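Local coordinates for protein (alpha-2u-globulin) (Rattus norvegicus, PDB 2A2U) that probably binds small lipophilic molecules inside its lipocalin beta-barrel, among them compounds that induce hyaline droplets, at residues Asn46-Glu49 with Lys50-Glu53; Thr93-Asp96 with Gly97-Phe100; Glu151-Ala154 with Lys155-Ala159; Asp169-Lys172 with Thr173-Leu177. All coordinates share one frame; numbering follows the deposited sequence.

Contact 1: residues Asn46-Glu49 with Lys50-Glu53; sequences NKRE and KIEE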
ATOM      1  N   ASN A  46     -10.285 -22.091 -15.321  1.00 56.88           N
ATOM      2  CA  ASN A  46     -10.824 -23.414 -15.030  1.00 56.88           C
ATOM      3  C   ASN A  46     -11.494 -23.407 -13.654  1.00 56.88           C
ATOM      4  O   ASN A  46     -12.379 -24.225 -13.391  1.00 56.88           O
ATOM      5  CB  ASN A  46      -9.753 -24.501 -15.154  1.00 49.11           C
ATOM      6  CG  ASN A  46      -9.822 -25.241 -16.496  1.00 49.11           C
ATOM      7  OD1 ASN A  46     -10.765 -25.068 -17.268  1.00 49.11           O
ATOM      8  ND2 ASN A  46      -8.827 -26.075 -16.769  1.00 49.11           N
ATOM      9  N   LYS A  47     -11.087 -22.461 -12.796  1.00 35.38           N
ATOM     10  CA  LYS A  47     -11.682 -22.283 -11.463  1.00 35.38           C
ATOM     11  C   LYS A  47     -12.831 -21.304 -11.703  1.00 35.38           C
ATOM     12  O   LYS A  47     -12.831 -20.174 -11.210  1.00 35.38           O
ATOM     13  CB  LYS A  47     -10.663 -21.704 -10.469  1.00 62.90           C
ATOM     14  CG  LYS A  47     -11.116 -21.750  -9.003  1.00 62.90           C
ATOM     15  CD  LYS A  47      -9.947 -22.074  -8.068  1.00 62.90           C
ATOM     16  CE  LYS A  47     -10.405 -22.438  -6.652  1.00 62.90           C
ATOM     17  NZ  LYS A  47     -10.746 -21.268  -5.785  1.00 62.90           N
ATOM     18  N   ARG A  48     -13.802 -21.784 -12.478  1.00 34.31           N
ATOM     19  CA  ARG A  48     -14.985 -21.050 -12.905  1.00 34.31           C
ATOM     20  C   ARG A  48     -15.697 -20.184 -11.874  1.00 34.31           C
ATOM     21  O   ARG A  48     -16.273 -19.154 -12.225  1.00 34.31           O
ATOM     22  CB  ARG A  48     -15.977 -22.025 -13.522  1.00 47.00           C
ATOM     23  CG  ARG A  48     -16.619 -21.524 -14.786  1.00 47.00           C
ATOM     24  CD  ARG A  48     -17.691 -22.483 -15.246  1.00 47.00           C
ATOM     25  NE  ARG A  48     -18.255 -22.080 -16.527  1.00 47.00           N
ATOM     26  CZ  ARG A  48     -19.103 -21.069 -16.691  1.00 47.00           C
ATOM     27  NH1 ARG A  48     -19.501 -20.341 -15.653  1.00 47.00           N
ATOM     28  NH2 ARG A  48     -19.554 -20.778 -17.902  1.00 47.00           N
ATOM     29  N   GLU A  49     -15.673 -20.607 -10.616  1.00 31.28           N
ATOM     30  CA  GLU A  49     -16.315 -19.878  -9.521  1.00 31.28           C
ATOM     31  C   GLU A  49     -15.834 -18.420  -9.457  1.00 31.28           C
ATOM     32  O   GLU A  49     -16.602 -17.511  -9.136  1.00 31.28           O
ATOM     33  CB  GLU A  49     -16.007 -20.599  -8.203  1.00155.64           C
ATOM     34  CG  GLU A  49     -16.294 -19.812  -6.937  1.00155.64           C
ATOM     35  CD  GLU A  49     -15.546 -20.364  -5.738  1.00155.64           C
ATOM     36  OE1 GLU A  49     -14.338 -20.657  -5.862  1.00155.64           O
ATOM     37  OE2 GLU A  49     -16.158 -20.491  -4.660  1.00155.64           O
ATOM     38  N   LYS A  50     -14.561 -18.221  -9.792  1.00 43.56           N
ATOM     39  CA  LYS A  50     -13.894 -16.920  -9.774  1.00 43.56           C
ATOM     40  C   LYS A  50     -14.348 -15.938 -10.847  1.00 43.56           C
ATOM     41  O   LYS A  50     -14.374 -14.731 -10.611  1.00 43.56           O
ATOM     42  CB  LYS A  50     -12.383 -17.126  -9.893  1.00 39.35           C
ATOM     43  CG  LYS A  50     -11.769 -17.932  -8.768  1.00 39.35           C
ATOM     44  CD  LYS A  50     -11.744 -17.119  -7.500  1.00 39.35           C
ATOM     45  CE  LYS A  50     -11.176 -17.913  -6.347  1.00 39.35           C
ATOM     46  NZ  LYS A  50     -11.043 -17.076  -5.122  1.00 39.35           N
ATOM     47  N   ILE A  51     -14.651 -16.450 -12.038  1.00 30.03           N
ATOM     48  CA  ILE A  51     -15.088 -15.608 -13.142  1.00 30.03           C
ATOM     49  C   ILE A  51     -16.607 -15.486 -13.251  1.00 30.03           C
ATOM     50  O   ILE A  51     -17.119 -14.724 -14.070  1.00 30.03           O
ATOM     51  CB  ILE A  51     -14.511 -16.088 -14.488  1.00 21.75           C
ATOM     52  CG1 ILE A  51     -14.949 -17.520 -14.793  1.00 21.75           C
ATOM     53  CG2 ILE A  51     -13.005 -16.002 -14.466  1.00 21.75           C
ATOM     54  CD1 ILE A  51     -14.569 -17.964 -16.193  1.00 21.75           C
ATOM     55  N   GLU A  52     -17.328 -16.216 -12.412  1.00 27.15           N
ATOM     56  CA  GLU A  52     -18.787 -16.165 -12.433  1.00 27.15           C
ATOM     57  C   GLU A  52     -19.295 -15.014 -11.592  1.00 27.15           C
ATOM     58  O   GLU A  52     -18.503 -14.284 -11.000  1.00 27.15           O
ATOM     59  CB  GLU A  52     -19.377 -17.459 -11.897  1.00 56.74           C
ATOM     60  CG  GLU A  52     -19.385 -18.584 -12.897  1.00 56.74           C
ATOM     61  CD  GLU A  52     -19.591 -19.935 -12.250  1.00 56.74           C
ATOM     62  OE1 GLU A  52     -20.032 -19.992 -11.083  1.00 56.74           O
ATOM     63  OE2 GLU A  52     -19.299 -20.954 -12.907  1.00 56.74           O
ATOM     64  N   GLU A  53     -20.617 -14.850 -11.567  1.00 50.31           N
ATOM     65  CA  GLU A  53     -21.282 -13.802 -10.793  1.00 50.31           C
ATOM     66  C   GLU A  53     -20.698 -13.811  -9.380  1.00 50.31           C
ATOM     67  O   GLU A  53     -20.488 -14.882  -8.796  1.00 50.31           O
ATOM     68  CB  GLU A  53     -22.787 -14.083 -10.732  1.00227.03           C
ATOM     69  CG  GLU A  53     -23.605 -13.098  -9.900  1.00227.03           C
ATOM     70  CD  GLU A  53     -24.041 -11.870 -10.673  1.00227.03           C
ATOM     71  OE1 GLU A  53     -23.935 -11.851 -11.911  1.00227.03           O
ATOM     72  OE2 GLU A  53     -24.515 -10.907 -10.044  1.00227.03           O
TER
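R48 and E52, four residues apart, are joined by a salt bridge: NH1 of R48 meets OE2 of E52 at 2.8 Å, with an N-H...O angle of 156°. OE2 sits near the guanidinium plane, at its edge, and takes the bond on its anti side, 24° out of the carboxylate plane, while the two flat groups lie 46° apart. The arginine chain, extended from CG to NE, runs across the glutamate at about a right angle, and CD of R48 also comes within 3.2 Å of OE2 of E52. NE of R48 bonds to the carbonyl of D165, so NE and NH1 have separate partners.

Two like charges also lie close: K47 and K50 run side by side, pointing the same way, with NZ of K47 3.4 Å from CE of K50. K47 NZ has a long ion pair with OE1 of E49 and K50 NZ a salt bridge to D104, which probably ease the repulsion.

Backbone bonds coil the segment: K50 N to K47 O at 3.0 Å, then weak ones from I51 N and E52 N to R48 O. Apolar contact between the two segments is slight, CG1 of the buried I51 reaching CG of R48 at 4.3 Å; I51 packs on L135 and I168. K47 centres an inverse gamma turn in the long loop between strands 36-44 and 60-67, which in lipocalins folds over the open end of the barrel.

Contact 2: residues Thr93-Asp96 with Gly97-Phe100; sequences TPED and GEYF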
ATOM      1  N   THR A  93       8.454  -7.236 -12.071  1.00 19.27           N
ATOM      2  CA  THR A  93       9.390  -8.060 -11.316  1.00 19.27           C
ATOM      3  C   THR A  93      10.634  -8.333 -12.156  1.00 19.27           C
ATOM      4  O   THR A  93      10.654  -8.049 -13.353  1.00 19.27           O
ATOM      5  CB  THR A  93       8.757  -9.406 -10.894  1.00 16.76           C
ATOM      6  OG1 THR A  93       8.756 -10.315 -12.000  1.00 16.76           O
ATOM      7  CG2 THR A  93       7.333  -9.203 -10.422  1.00 16.76           C
ATOM      8  N   PRO A  94      11.704  -8.857 -11.529  1.00 22.45           N
ATOM      9  CA  PRO A  94      12.936  -9.153 -12.262  1.00 22.45           C
ATOM     10  C   PRO A  94      12.865 -10.279 -13.301  1.00 22.45           C
ATOM     11  O   PRO A  94      13.800 -10.431 -14.077  1.00 22.45           O
ATOM     12  CB  PRO A  94      13.928  -9.490 -11.146  1.00 14.46           C
ATOM     13  CG  PRO A  94      13.394  -8.773  -9.949  1.00 14.46           C
ATOM     14  CD  PRO A  94      11.918  -8.949 -10.077  1.00 14.46           C
ATOM     15  N   GLU A  95      11.792 -11.074 -13.315  1.00 25.58           N
ATOM     16  CA  GLU A  95      11.664 -12.173 -14.292  1.00 25.58           C
ATOM     17  C   GLU A  95      10.868 -11.752 -15.547  1.00 25.58           C
ATOM     18  O   GLU A  95       9.682 -11.449 -15.461  1.00 25.58           O
ATOM     19  CB  GLU A  95      11.038 -13.422 -13.653  1.00 53.70           C
ATOM     20  CG  GLU A  95      10.710 -13.351 -12.149  1.00 53.70           C
ATOM     21  CD  GLU A  95      11.934 -13.359 -11.233  1.00 53.70           C
ATOM     22  OE1 GLU A  95      12.789 -14.266 -11.342  1.00 53.70           O
ATOM     23  OE2 GLU A  95      12.028 -12.453 -10.383  1.00 53.70           O
ATOM     24  N   ASP A  96      11.509 -11.837 -16.713  1.00 20.32           N
ATOM     25  CA  ASP A  96      10.955 -11.415 -18.012  1.00 20.32           C
ATOM     26  C   ASP A  96       9.454 -11.382 -18.283  1.00 20.32           C
ATOM     27  O   ASP A  96       8.794 -12.402 -18.527  1.00 20.32           O
ATOM     28  CB  ASP A  96      11.720 -12.110 -19.163  1.00151.44           C
ATOM     29  CG  ASP A  96      11.305 -11.622 -20.571  1.00151.44           C
ATOM     30  OD1 ASP A  96      11.477 -10.434 -20.923  1.00151.44           O
ATOM     31  OD2 ASP A  96      10.863 -12.468 -21.367  1.00151.44           O
ATOM     32  N   GLY A  97       8.942 -10.159 -18.244  1.00 31.74           N
ATOM     33  CA  GLY A  97       7.545  -9.905 -18.523  1.00 31.74           C
ATOM     34  C   GLY A  97       6.569 -10.100 -17.396  1.00 31.74           C
ATOM     35  O   GLY A  97       5.379  -9.839 -17.580  1.00 31.74           O
ATOM     36  N   GLU A  98       7.061 -10.515 -16.231  1.00 14.11           N
ATOM     37  CA  GLU A  98       6.193 -10.763 -15.084  1.00 14.11           C
ATOM     38  C   GLU A  98       5.901  -9.560 -14.228  1.00 14.11           C
ATOM     39  O   GLU A  98       6.786  -8.780 -13.913  1.00 14.11           O
ATOM     40  CB  GLU A  98       6.751 -11.884 -14.224  1.00 29.92           C
ATOM     41  CG  GLU A  98       6.706 -13.227 -14.911  1.00 29.92           C
ATOM     42  CD  GLU A  98       7.104 -14.372 -14.019  1.00 29.92           C
ATOM     43  OE1 GLU A  98       7.159 -14.189 -12.786  1.00 29.92           O
ATOM     44  OE2 GLU A  98       7.365 -15.465 -14.557  1.00 29.92           O
ATOM     45  N   TYR A  99       4.629  -9.417 -13.882  1.00 11.58           N
ATOM     46  CA  TYR A  99       4.160  -8.333 -13.044  1.00 11.58           C
ATOM     47  C   TYR A  99       3.525  -8.975 -11.823  1.00 11.58           C
ATOM     48  O   TYR A  99       3.038 -10.104 -11.900  1.00 11.58           O
ATOM     49  CB  TYR A  99       3.105  -7.513 -13.782  1.00 15.45           C
ATOM     50  CG  TYR A  99       3.662  -6.597 -14.833  1.00 15.45           C
ATOM     51  CD1 TYR A  99       3.884  -7.042 -16.135  1.00 15.45           C
ATOM     52  CD2 TYR A  99       3.973  -5.282 -14.526  1.00 15.45           C
ATOM     53  CE1 TYR A  99       4.431  -6.193 -17.100  1.00 15.45           C
ATOM     54  CE2 TYR A  99       4.515  -4.429 -15.471  1.00 15.45           C
ATOM     55  CZ  TYR A  99       4.739  -4.880 -16.757  1.00 15.45           C
ATOM     56  OH  TYR A  99       5.328  -4.014 -17.664  1.00 15.45           O
ATOM     57  N   PHE A 100       3.561  -8.278 -10.692  1.00 14.17           N
ATOM     58  CA  PHE A 100       2.948  -8.781  -9.472  1.00 14.17           C
ATOM     59  C   PHE A 100       1.899  -7.813  -8.964  1.00 14.17           C
ATOM     60  O   PHE A 100       2.107  -6.607  -8.977  1.00 14.17           O
ATOM     61  CB  PHE A 100       3.982  -8.990  -8.359  1.00  2.00           C
ATOM     62  CG  PHE A 100       3.362  -9.420  -7.040  1.00  2.00           C
ATOM     63  CD1 PHE A 100       3.128 -10.767  -6.770  1.00  2.00           C
ATOM     64  CD2 PHE A 100       2.938  -8.470  -6.108  1.00  2.00           C
ATOM     65  CE1 PHE A 100       2.475 -11.159  -5.605  1.00  2.00           C
ATOM     66  CE2 PHE A 100       2.286  -8.857  -4.944  1.00  2.00           C
ATOM     67  CZ  PHE A 100       2.054 -10.201  -4.695  1.00  2.00           C
TER
HETATM   68  O   HOH W   1       7.111 -12.532 -10.579  1.00 31.64           O
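Residues E95 to E98 form a type II beta turn, closed by a bond from E98 N to E95 O of 2.9 Å with an N-H...O angle of 157°. G97 takes the third position with a positive phi of 83°, where a CB would be jammed against the carbonyl oxygen of D96. One step out, T93 N donates to E98 O, also at 2.9 Å and nearly straight.

The T93 side chain comes up beside the same residue. With chi1 at 79°, OG1 lies between its own backbone N and carbonyl carbon, which sets it 3.4 Å from CB of E98; a weak bond from E95 N reaches it as well. The methyl CG2 of T93 rests 3.9 Å from CB of F100.

This is the tip of the hairpin linking strands 83-92 and 99-102 of the lipocalin barrel, and it lies at a subunit interface: the ring of F100 meets that of F100 in the second subunit, and OE2 of E95 bonds to OG1 of T108 there.

E98 extends beyond CG and passes obliquely by E95, its OE1 coming 3.7 Å from CG of E95. A water donates to that OE1 of E98 at 2.8 Å and lies 3.1 Å from OG1 of T93, bridging the two side chains across the turn. E98 also rests on T108 and T110 of its own chain, while G97 O accepts from the hydroxyl of S24.

Contact 3: residues Glu151-Ala154 with Lys155-Ala159; sequences EKFA and KLCEA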
ATOM      1  N   GLU A 151     -11.776 -15.970 -31.227  1.00 41.94           N
ATOM      2  CA  GLU A 151     -11.441 -17.361 -31.527  1.00 41.94           C
ATOM      3  C   GLU A 151      -9.997 -17.639 -31.157  1.00 41.94           C
ATOM      4  O   GLU A 151      -9.701 -18.646 -30.520  1.00 41.94           O
ATOM      5  CB  GLU A 151     -11.626 -17.659 -33.010  1.00134.93           C
ATOM      6  CG  GLU A 151     -12.631 -18.752 -33.314  1.00134.93           C
ATOM      7  CD  GLU A 151     -12.284 -20.092 -32.698  1.00134.93           C
ATOM      8  OE1 GLU A 151     -11.090 -20.452 -32.615  1.00134.93           O
ATOM      9  OE2 GLU A 151     -13.230 -20.808 -32.322  1.00134.93           O
ATOM     10  N   LYS A 152      -9.101 -16.763 -31.608  1.00 37.22           N
ATOM     11  CA  LYS A 152      -7.674 -16.872 -31.327  1.00 37.22           C
ATOM     12  C   LYS A 152      -7.476 -16.990 -29.821  1.00 37.22           C
ATOM     13  O   LYS A 152      -6.645 -17.763 -29.347  1.00 37.22           O
ATOM     14  CB  LYS A 152      -6.943 -15.632 -31.859  1.00101.89           C
ATOM     15  CG  LYS A 152      -5.570 -15.385 -31.235  1.00101.89           C
ATOM     16  CD  LYS A 152      -4.912 -14.121 -31.778  1.00101.89           C
ATOM     17  CE  LYS A 152      -4.478 -14.306 -33.223  1.00101.89           C
ATOM     18  NZ  LYS A 152      -3.815 -13.112 -33.837  1.00101.89           N
ATOM     19  N   PHE A 153      -8.257 -16.216 -29.075  1.00 33.63           N
ATOM     20  CA  PHE A 153      -8.186 -16.219 -27.628  1.00 33.63           C
ATOM     21  C   PHE A 153      -8.715 -17.537 -27.087  1.00 33.63           C
ATOM     22  O   PHE A 153      -8.114 -18.121 -26.193  1.00 33.63           O
ATOM     23  CB  PHE A 153      -8.978 -15.037 -27.055  1.00 25.91           C
ATOM     24  CG  PHE A 153      -9.029 -15.009 -25.553  1.00 25.91           C
ATOM     25  CD1 PHE A 153      -7.906 -14.665 -24.806  1.00 25.91           C
ATOM     26  CD2 PHE A 153     -10.195 -15.354 -24.883  1.00 25.91           C
ATOM     27  CE1 PHE A 153      -7.949 -14.670 -23.420  1.00 25.91           C
ATOM     28  CE2 PHE A 153     -10.241 -15.361 -23.496  1.00 25.91           C
ATOM     29  CZ  PHE A 153      -9.115 -15.020 -22.766  1.00 25.91           C
ATOM     30  N   ALA A 154      -9.833 -18.002 -27.639  1.00 29.77           N
ATOM     31  CA  ALA A 154     -10.442 -19.259 -27.213  1.00 29.77           C
ATOM     32  C   ALA A 154      -9.440 -20.396 -27.357  1.00 29.77           C
ATOM     33  O   ALA A 154      -9.415 -21.309 -26.542  1.00 29.77           O
ATOM     34  CB  ALA A 154     -11.688 -19.551 -28.031  1.00 25.33           C
ATOM     35  N   LYS A 155      -8.607 -20.317 -28.390  1.00 48.91           N
ATOM     36  CA  LYS A 155      -7.584 -21.322 -28.643  1.00 48.91           C
ATOM     37  C   LYS A 155      -6.468 -21.272 -27.601  1.00 48.91           C
ATOM     38  O   LYS A 155      -6.087 -22.301 -27.046  1.00 48.91           O
ATOM     39  CB  LYS A 155      -7.005 -21.156 -30.050  1.00 95.43           C
ATOM     40  CG  LYS A 155      -7.958 -21.588 -31.150  1.00 95.43           C
ATOM     41  CD  LYS A 155      -7.368 -21.332 -32.524  1.00 95.43           C
ATOM     42  CE  LYS A 155      -8.294 -21.832 -33.622  1.00 95.43           C
ATOM     43  NZ  LYS A 155      -7.839 -21.390 -34.971  1.00 95.43           N
ATOM     44  N   LEU A 156      -5.941 -20.080 -27.332  1.00 33.00           N
ATOM     45  CA  LEU A 156      -4.880 -19.929 -26.342  1.00 33.00           C
ATOM     46  C   LEU A 156      -5.331 -20.465 -24.990  1.00 33.00           C
ATOM     47  O   LEU A 156      -4.542 -21.046 -24.260  1.00 33.00           O
ATOM     48  CB  LEU A 156      -4.481 -18.465 -26.201  1.00 28.69           C
ATOM     49  CG  LEU A 156      -3.833 -17.794 -27.401  1.00 28.69           C
ATOM     50  CD1 LEU A 156      -3.509 -16.354 -27.068  1.00 28.69           C
ATOM     51  CD2 LEU A 156      -2.582 -18.536 -27.763  1.00 28.69           C
ATOM     52  N   CYS A 157      -6.603 -20.273 -24.658  1.00 29.17           N
ATOM     53  CA  CYS A 157      -7.125 -20.767 -23.397  1.00 29.17           C
ATOM     54  C   CYS A 157      -6.966 -22.265 -23.357  1.00 29.17           C
ATOM     55  O   CYS A 157      -6.505 -22.824 -22.368  1.00 29.17           O
ATOM     56  CB  CYS A 157      -8.593 -20.413 -23.243  1.00 24.12           C
ATOM     57  SG  CYS A 157      -8.861 -18.677 -22.974  1.00 24.12           S
ATOM     58  N   GLU A 158      -7.328 -22.912 -24.454  1.00 40.44           N
ATOM     59  CA  GLU A 158      -7.225 -24.358 -24.556  1.00 40.44           C
ATOM     60  C   GLU A 158      -5.769 -24.786 -24.508  1.00 40.44           C
ATOM     61  O   GLU A 158      -5.433 -25.796 -23.894  1.00 40.44           O
ATOM     62  CB  GLU A 158      -7.873 -24.849 -25.841  1.00 90.95           C
ATOM     63  CG  GLU A 158      -9.322 -24.434 -25.968  1.00 90.95           C
ATOM     64  CD  GLU A 158     -10.080 -25.304 -26.932  1.00 90.95           C
ATOM     65  OE1 GLU A 158      -9.518 -25.677 -27.986  1.00 90.95           O
ATOM     66  OE2 GLU A 158     -11.242 -25.631 -26.629  1.00 90.95           O
ATOM     67  N   ALA A 159      -4.905 -23.993 -25.129  1.00 44.50           N
ATOM     68  CA  ALA A 159      -3.477 -24.274 -25.145  1.00 44.50           C
ATOM     69  C   ALA A 159      -2.884 -24.118 -23.739  1.00 44.50           C
ATOM     70  O   ALA A 159      -1.707 -24.409 -23.518  1.00 44.50           O
ATOM     71  CB  ALA A 159      -2.775 -23.339 -26.117  1.00 45.30           C
TER
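A cysteine sulfur-aromatic contact joins C157 to F153, one turn apart on the inner side of helix 147-158, the helix that in lipocalins packs against the outside of the barrel. Three firm i to i+4 backbone bonds run through the segment: K155 N to E151 O, L156 N to K152 O and C157 N to F153 O, the last at 3.0 Å. A fourth, E158 N to A154 O, is stretched to 3.4 Å and weak as the helix nears its end.

The barrel side is apolar. F153 lies among V42, M121, M136 and L138, C157 reaches A44 and I167, and L156 packs on M121 and M136, so the helix bears on several strands at once.

The outer side is charged. The extended chain of K155 runs at a slant across E151, CE of K155 coming 3.3 Å from OE1 of E151; their charged ends, NZ of K155 and OE1 of E151, stay 4.1 Å apart, beyond a salt bridge. E151, which is poorly ordered, instead pairs with R164, and E158 holds the same arginine from further along.

On the inner side, F153 turns its CG anti to its backbone N (chi1 177°), while C157 keeps SG beside its own N (chi1 -71°). This puts SG of C157 over one face of the F153 ring, 3.9 Å from its centroid and shifted toward the rim, with CE2 of F153 nearest at 3.6 Å.

Contact 4: residues Asp169-Lys172 with Thr173-Leu177; sequences DLTK and TDRCL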
ATOM      1  N   ASP A 169     -17.872 -14.969 -22.153  1.00 32.87           N
ATOM      2  CA  ASP A 169     -17.946 -13.750 -22.955  1.00 32.87           C
ATOM      3  C   ASP A 169     -18.759 -12.717 -22.169  1.00 32.87           C
ATOM      4  O   ASP A 169     -19.988 -12.808 -22.088  1.00 32.87           O
ATOM      5  CB  ASP A 169     -18.610 -14.055 -24.307  1.00 34.11           C
ATOM      6  CG  ASP A 169     -18.609 -12.858 -25.263  1.00 34.11           C
ATOM      7  OD1 ASP A 169     -18.323 -11.721 -24.836  1.00 34.11           O
ATOM      8  OD2 ASP A 169     -18.902 -13.057 -26.460  1.00 34.11           O
ATOM      9  N   LEU A 170     -18.066 -11.723 -21.615  1.00 29.62           N
ATOM     10  CA  LEU A 170     -18.706 -10.691 -20.812  1.00 29.62           C
ATOM     11  C   LEU A 170     -19.447  -9.622 -21.599  1.00 29.62           C
ATOM     12  O   LEU A 170     -20.161  -8.818 -20.998  1.00 29.62           O
ATOM     13  CB  LEU A 170     -17.688 -10.006 -19.903  1.00 18.74           C
ATOM     14  CG  LEU A 170     -16.908 -10.824 -18.880  1.00 18.74           C
ATOM     15  CD1 LEU A 170     -15.971  -9.904 -18.133  1.00 18.74           C
ATOM     16  CD2 LEU A 170     -17.854 -11.496 -17.915  1.00 18.74           C
ATOM     17  N   THR A 171     -19.280  -9.599 -22.922  1.00 40.09           N
ATOM     18  CA  THR A 171     -19.947  -8.593 -23.748  1.00 40.09           C
ATOM     19  C   THR A 171     -21.461  -8.704 -23.730  1.00 40.09           C
ATOM     20  O   THR A 171     -22.160  -7.741 -24.021  1.00 40.09           O
ATOM     21  CB  THR A 171     -19.482  -8.634 -25.203  1.00 28.85           C
ATOM     22  OG1 THR A 171     -19.782  -9.914 -25.766  1.00 28.85           O
ATOM     23  CG2 THR A 171     -18.002  -8.366 -25.290  1.00 28.85           C
ATOM     24  N   LYS A 172     -21.963  -9.881 -23.400  1.00 64.41           N
ATOM     25  CA  LYS A 172     -23.383 -10.079 -23.363  1.00 64.41           C
ATOM     26  C   LYS A 172     -24.048  -9.695 -22.038  1.00 64.41           C
ATOM     27  O   LYS A 172     -25.234  -9.362 -22.014  1.00 64.41           O
ATOM     28  CB  LYS A 172     -23.675 -11.510 -23.762  1.00121.36           C
ATOM     29  CG  LYS A 172     -23.373 -11.884 -25.176  1.00121.36           C
ATOM     30  CD  LYS A 172     -22.350 -13.081 -25.388  1.00121.36           C
ATOM     31  CE  LYS A 172     -22.682 -13.844 -26.718  1.00121.36           C
ATOM     32  NZ  LYS A 172     -22.338 -15.282 -26.694  1.00121.36           N
ATOM     33  N   THR A 173     -23.234  -9.585 -20.988  1.00 44.70           N
ATOM     34  CA  THR A 173     -23.698  -9.206 -19.651  1.00 44.70           C
ATOM     35  C   THR A 173     -23.466  -7.732 -19.283  1.00 44.70           C
ATOM     36  O   THR A 173     -22.957  -6.943 -20.086  1.00 44.70           O
ATOM     37  CB  THR A 173     -23.026 -10.072 -18.552  1.00 59.84           C
ATOM     38  OG1 THR A 173     -21.722  -9.557 -18.246  1.00 59.84           O
ATOM     39  CG2 THR A 173     -22.877 -11.518 -19.017  1.00 59.84           C
ATOM     40  N   ASP A 174     -23.871  -7.367 -18.065  1.00 62.91           N
ATOM     41  CA  ASP A 174     -23.690  -6.006 -17.578  1.00 62.91           C
ATOM     42  C   ASP A 174     -22.282  -5.861 -17.057  1.00 62.91           C
ATOM     43  O   ASP A 174     -21.925  -6.440 -16.029  1.00 62.91           O
ATOM     44  CB  ASP A 174     -24.663  -5.666 -16.446  1.00 78.64           C
ATOM     45  CG  ASP A 174     -24.351  -4.321 -15.793  1.00 78.64           C
ATOM     46  OD1 ASP A 174     -24.036  -3.357 -16.527  1.00 78.64           O
ATOM     47  OD2 ASP A 174     -24.412  -4.225 -14.549  1.00 78.64           O
ATOM     48  N   ARG A 175     -21.489  -5.077 -17.768  1.00 28.78           N
ATOM     49  CA  ARG A 175     -20.121  -4.842 -17.373  1.00 28.78           C
ATOM     50  C   ARG A 175     -20.092  -3.551 -16.576  1.00 28.78           C
ATOM     51  O   ARG A 175     -19.249  -2.680 -16.781  1.00 28.78           O
ATOM     52  CB  ARG A 175     -19.244  -4.780 -18.612  1.00 30.08           C
ATOM     53  CG  ARG A 175     -19.142  -6.132 -19.281  1.00 30.08           C
ATOM     54  CD  ARG A 175     -18.334  -6.070 -20.547  1.00 30.08           C
ATOM     55  NE  ARG A 175     -19.118  -5.557 -21.663  1.00 30.08           N
ATOM     56  CZ  ARG A 175     -18.596  -5.190 -22.826  1.00 30.08           C
ATOM     57  NH1 ARG A 175     -17.283  -5.273 -23.029  1.00 30.08           N
ATOM     58  NH2 ARG A 175     -19.388  -4.765 -23.799  1.00 30.08           N
ATOM     59  N   CYS A 176     -21.035  -3.453 -15.648  1.00 40.70           N
ATOM     60  CA  CYS A 176     -21.176  -2.287 -14.803  1.00 40.70           C
ATOM     61  C   CYS A 176     -21.231  -0.982 -15.558  1.00 40.70           C
ATOM     62  O   CYS A 176     -20.946   0.081 -14.994  1.00 40.70           O
ATOM     63  CB  CYS A 176     -20.060  -2.228 -13.790  1.00 31.90           C
ATOM     64  SG  CYS A 176     -20.434  -3.328 -12.397  1.00 31.90           S
ATOM     65  N   LEU A 177     -21.560  -1.053 -16.839  1.00121.19           N
ATOM     66  CA  LEU A 177     -21.660   0.157 -17.630  1.00121.19           C
ATOM     67  C   LEU A 177     -22.946   0.872 -17.227  1.00121.19           C
ATOM     68  O   LEU A 177     -22.873   2.079 -16.913  1.00121.19           O
ATOM     69  CB  LEU A 177     -21.650  -0.174 -19.121  1.00 82.95           C
ATOM     70  CG  LEU A 177     -20.246  -0.333 -19.709  1.00 82.95           C
ATOM     71  CD1 LEU A 177     -20.283  -1.154 -20.978  1.00 82.95           C
ATOM     72  CD2 LEU A 177     -19.637   1.039 -19.956  1.00 82.95           C
TER
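With chi1 at 82°, T173 folds OG1 back toward L170 O, and a bend at chi3 (-80°) swings the guanidinium of R175 over T171. The hydroxyl of T173 donates to L170 O at 3.2 Å, and the amide N of T173 reaches that oxygen from the same face of the carbonyl plane. The amide stands well above that plane; with the hydroxyl it gives the carbonyl two donors from one residue.

R175 continues past the same oxygen, its CD 3.3 Å from L170 O, and CD of R175 lies 4.0 Å from CB of L170. Beyond, T171 and R175 lie side by side and point the same way: CA of T171 sits over one face of the guanidinium, 3.8 Å from NE of R175, and the methyl CG2 of T171 is 3.9 Å from NH1 of R175. That NH1 bonds to the carbonyls of K143 and S40, which would help to fix the plane T171 lies against.

T171 is itself steadied by D169, whose OD1 accepts the T171 amide at 3.0 Å and, from the same face, the T171 hydroxyl. The other carboxylate oxygen of D169 pairs with K150. The sequence is thus an Asx turn leading out of strand 167-169, followed by an inverse gamma turn centred on R175, in the C-terminal tail that the C83-C176 disulfide ties to the lipocalin barrel.

In the fold
All four contacts are local turns or helix segments around one beta-barrel, and none touches another. Contacts 1 and 4 are the closest pair, with centres about 15 Å apart and nearest atoms about 5 Å; strand 167-169, which leads into contact 4, carries I168, against which R48 of contact 1 rests. Contact 3 lies about 17 Å from contact 1, centre to centre, and the chain joining its helix to that strand touches both. Contact 2 stands apart, its centre about 30 Å from that of contact 4 on the opposite side of the chain's centre. The ligand cavity expected of a lipocalin would lie within the barrel, and contact 1 belongs to the loop over its open end.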